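Local atomic coordinates of GTPase HflX (Sulfolobus solfataricus P2, PDB entry 2QTH), a protein that hydrolyses GTP specifically, with magnesium as cofactor, associates with the 50S ribosomal subunit, and may have a role in protein synthesis or ribosome biogenesis. Residues A[296-301]-A[331-336]. Residues are numbered along the deposited sequence; the frame is centred on the assembly and turned at random.
Sequences LVTLNK and IPISAL. With GDP (guanosine-5'-diphosphate), chain H.
Asn-300 OD1, a side-chain acceptor just past the last bridge of two parallel strands, takes the amide of Ala-335 (N to OD1 2.9 Å), the donor N lying in the plane of the Asn-300 side-chain carbonyl. In this P-loop GTPase G domain the bond ties the NKxD motif (Asn-300, Lys-301) to the SAL loop (Ser-334 to Leu-336), across the beta-alpha-beta crossover through helix 309-323. Upstream, Ile-331 N bonds to Val-297 O (2.9 Å), Leu-299 N to Ile-331 O and Ile-333 N to Leu-299 O. On one face Thr-298 CG2 lies beside Ile-331 CG1 at 4.0 Å, while CD1 of Ile-333 reaches Thr-298 CB. With CG anti to the backbone N (chi1 -170°), the Asn-300 carboxamide meets both guanine and the P-loop, ND2 hydrogen-bonded to Ser-190 O. An alanine here would remove the carboxamide and is likely to leave Ala-335 N and Ser-190 O without these mates, freeing the SAL loop to shift. Guanine O6 accepts Leu-336 N in a nearly straight bond (3.2 Å, 170°). The extended Lys-301 chain lies over one face of the base, CG 3.5 Å from GDP C6, and NZ, hydrogen-bonded also to Asn-189 O, donates to GDP O4' at 3.2 Å.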
# COMPACT_ATOMS: atom_id res chain seq x y z
N LEU A 296 10.45 -15.29 -4.37
CA LEU A 296 11.51 -14.75 -5.19
C LEU A 296 11.77 -13.32 -4.71
O LEU A 296 10.87 -12.47 -4.78
CB LEU A 296 11.03 -14.66 -6.63
CG LEU A 296 11.93 -13.93 -7.68
CD1 LEU A 296 13.34 -14.51 -7.77
CD2 LEU A 296 11.25 -13.98 -9.17
N VAL A 297 13.00 -13.03 -4.30
CA VAL A 297 13.34 -11.72 -3.75
C VAL A 297 13.95 -10.88 -4.89
O VAL A 297 14.84 -11.36 -5.58
CB VAL A 297 14.34 -11.85 -2.52
CG1 VAL A 297 14.57 -10.48 -1.91
CG2 VAL A 297 13.80 -12.82 -1.46
N THR A 298 13.44 -9.65 -5.14
CA THR A 298 14.06 -8.83 -6.11
C THR A 298 14.62 -7.60 -5.45
O THR A 298 13.87 -6.78 -4.93
CB THR A 298 13.06 -8.40 -7.24
OG1 THR A 298 11.90 -7.74 -6.66
CG2 THR A 298 12.50 -9.60 -7.92
N LEU A 299 15.93 -7.44 -5.57
CA LEU A 299 16.61 -6.32 -4.99
C LEU A 299 16.53 -5.26 -6.08
O LEU A 299 17.10 -5.45 -7.14
CB LEU A 299 18.02 -6.83 -4.67
CG LEU A 299 18.90 -5.89 -3.88
CD1 LEU A 299 18.13 -5.61 -2.52
CD2 LEU A 299 20.28 -6.48 -3.62
N ASN A 300 15.71 -4.22 -5.89
CA ASN A 300 15.29 -3.32 -6.94
C ASN A 300 16.02 -2.01 -6.80
O ASN A 300 16.65 -1.78 -5.78
CB ASN A 300 13.74 -3.05 -6.78
CG ASN A 300 13.11 -2.31 -7.97
OD1 ASN A 300 13.48 -2.51 -9.12
ND2 ASN A 300 12.12 -1.45 -7.67
N LYS A 301 15.89 -1.16 -7.82
CA LYS A 301 16.44 0.21 -7.87
C LYS A 301 17.94 0.18 -7.95
O LYS A 301 18.60 1.13 -7.53
CB LYS A 301 15.99 1.09 -6.68
CG LYS A 301 14.51 1.07 -6.44
CD LYS A 301 14.09 2.17 -5.38
CE LYS A 301 12.59 2.37 -5.32
NZ LYS A 301 12.21 3.60 -4.46
N ILE A 331 17.38 -11.95 -6.93
CA ILE A 331 17.95 -11.33 -8.13
C ILE A 331 17.93 -9.79 -8.02
O ILE A 331 17.02 -9.20 -7.43
CB ILE A 331 17.21 -11.80 -9.42
CG1 ILE A 331 15.77 -11.33 -9.38
CG2 ILE A 331 17.24 -13.39 -9.51
CD1 ILE A 331 14.98 -11.62 -10.70
N PRO A 332 18.89 -9.13 -8.64
CA PRO A 332 18.91 -7.69 -8.71
C PRO A 332 18.22 -7.21 -9.97
O PRO A 332 18.45 -7.79 -11.06
CB PRO A 332 20.42 -7.39 -8.81
CG PRO A 332 20.96 -8.55 -9.58
CD PRO A 332 20.08 -9.75 -9.29
N ILE A 333 17.46 -6.15 -9.85
CA ILE A 333 16.80 -5.59 -11.02
C ILE A 333 16.72 -4.10 -10.88
O ILE A 333 16.93 -3.54 -9.79
CB ILE A 333 15.30 -6.08 -11.18
CG1 ILE A 333 14.50 -5.60 -9.95
CG2 ILE A 333 15.22 -7.61 -11.38
CD1 ILE A 333 12.98 -5.80 -10.05
N SER A 334 16.42 -3.45 -11.98
CA SER A 334 15.92 -2.07 -11.93
C SER A 334 14.61 -2.02 -12.70
O SER A 334 14.59 -2.15 -13.92
CB SER A 334 16.91 -1.03 -12.43
OG SER A 334 16.20 0.18 -12.60
N ALA A 335 13.50 -1.94 -11.98
CA ALA A 335 12.19 -1.90 -12.69
C ALA A 335 12.00 -0.61 -13.49
O ALA A 335 11.34 -0.64 -14.53
CB ALA A 335 11.02 -2.13 -11.74
N LEU A 336 12.66 0.47 -13.06
CA LEU A 336 12.60 1.76 -13.73
C LEU A 336 13.44 1.77 -14.99
O LEU A 336 13.00 2.25 -16.04
CB LEU A 336 13.14 2.90 -12.84
CG LEU A 336 13.26 4.28 -13.49
CD1 LEU A 336 11.83 4.94 -13.51
CD2 LEU A 336 14.32 5.20 -12.73
PB GDP H . 5.66 0.97 -4.32
O1B GDP H . 5.04 1.95 -3.32
O2B GDP H . 6.24 -0.20 -3.55
O3B GDP H . 4.58 0.46 -5.18
O3A GDP H . 6.77 1.57 -5.25
PA GDP H . 6.51 2.10 -6.84
O1A GDP H . 6.67 1.25 -8.02
O2A GDP H . 5.22 2.90 -6.88
O5' GDP H . 7.88 2.95 -6.86
C5' GDP H . 8.25 3.76 -5.75
C4' GDP H . 8.93 4.99 -6.35
O4' GDP H . 10.24 4.56 -6.74
C3' GDP H . 8.28 5.52 -7.62
O3' GDP H . 8.74 6.86 -7.75
C2' GDP H . 8.94 4.70 -8.71
O2' GDP H . 9.07 5.44 -9.92
C1' GDP H . 10.34 4.44 -8.16
N9 GDP H . 10.94 3.16 -8.62
C8 GDP H . 10.38 1.92 -8.75
N7 GDP H . 11.28 0.97 -9.22
C5 GDP H . 12.46 1.66 -9.41
C6 GDP H . 13.83 1.35 -9.88
O6 GDP H . 14.10 0.21 -10.23
N1 GDP H . 14.79 2.31 -9.91
C2 GDP H . 14.53 3.56 -9.55
N2 GDP H . 15.55 4.46 -9.64
N3 GDP H . 13.28 3.96 -9.09
C4 GDP H . 12.23 3.08 -9.01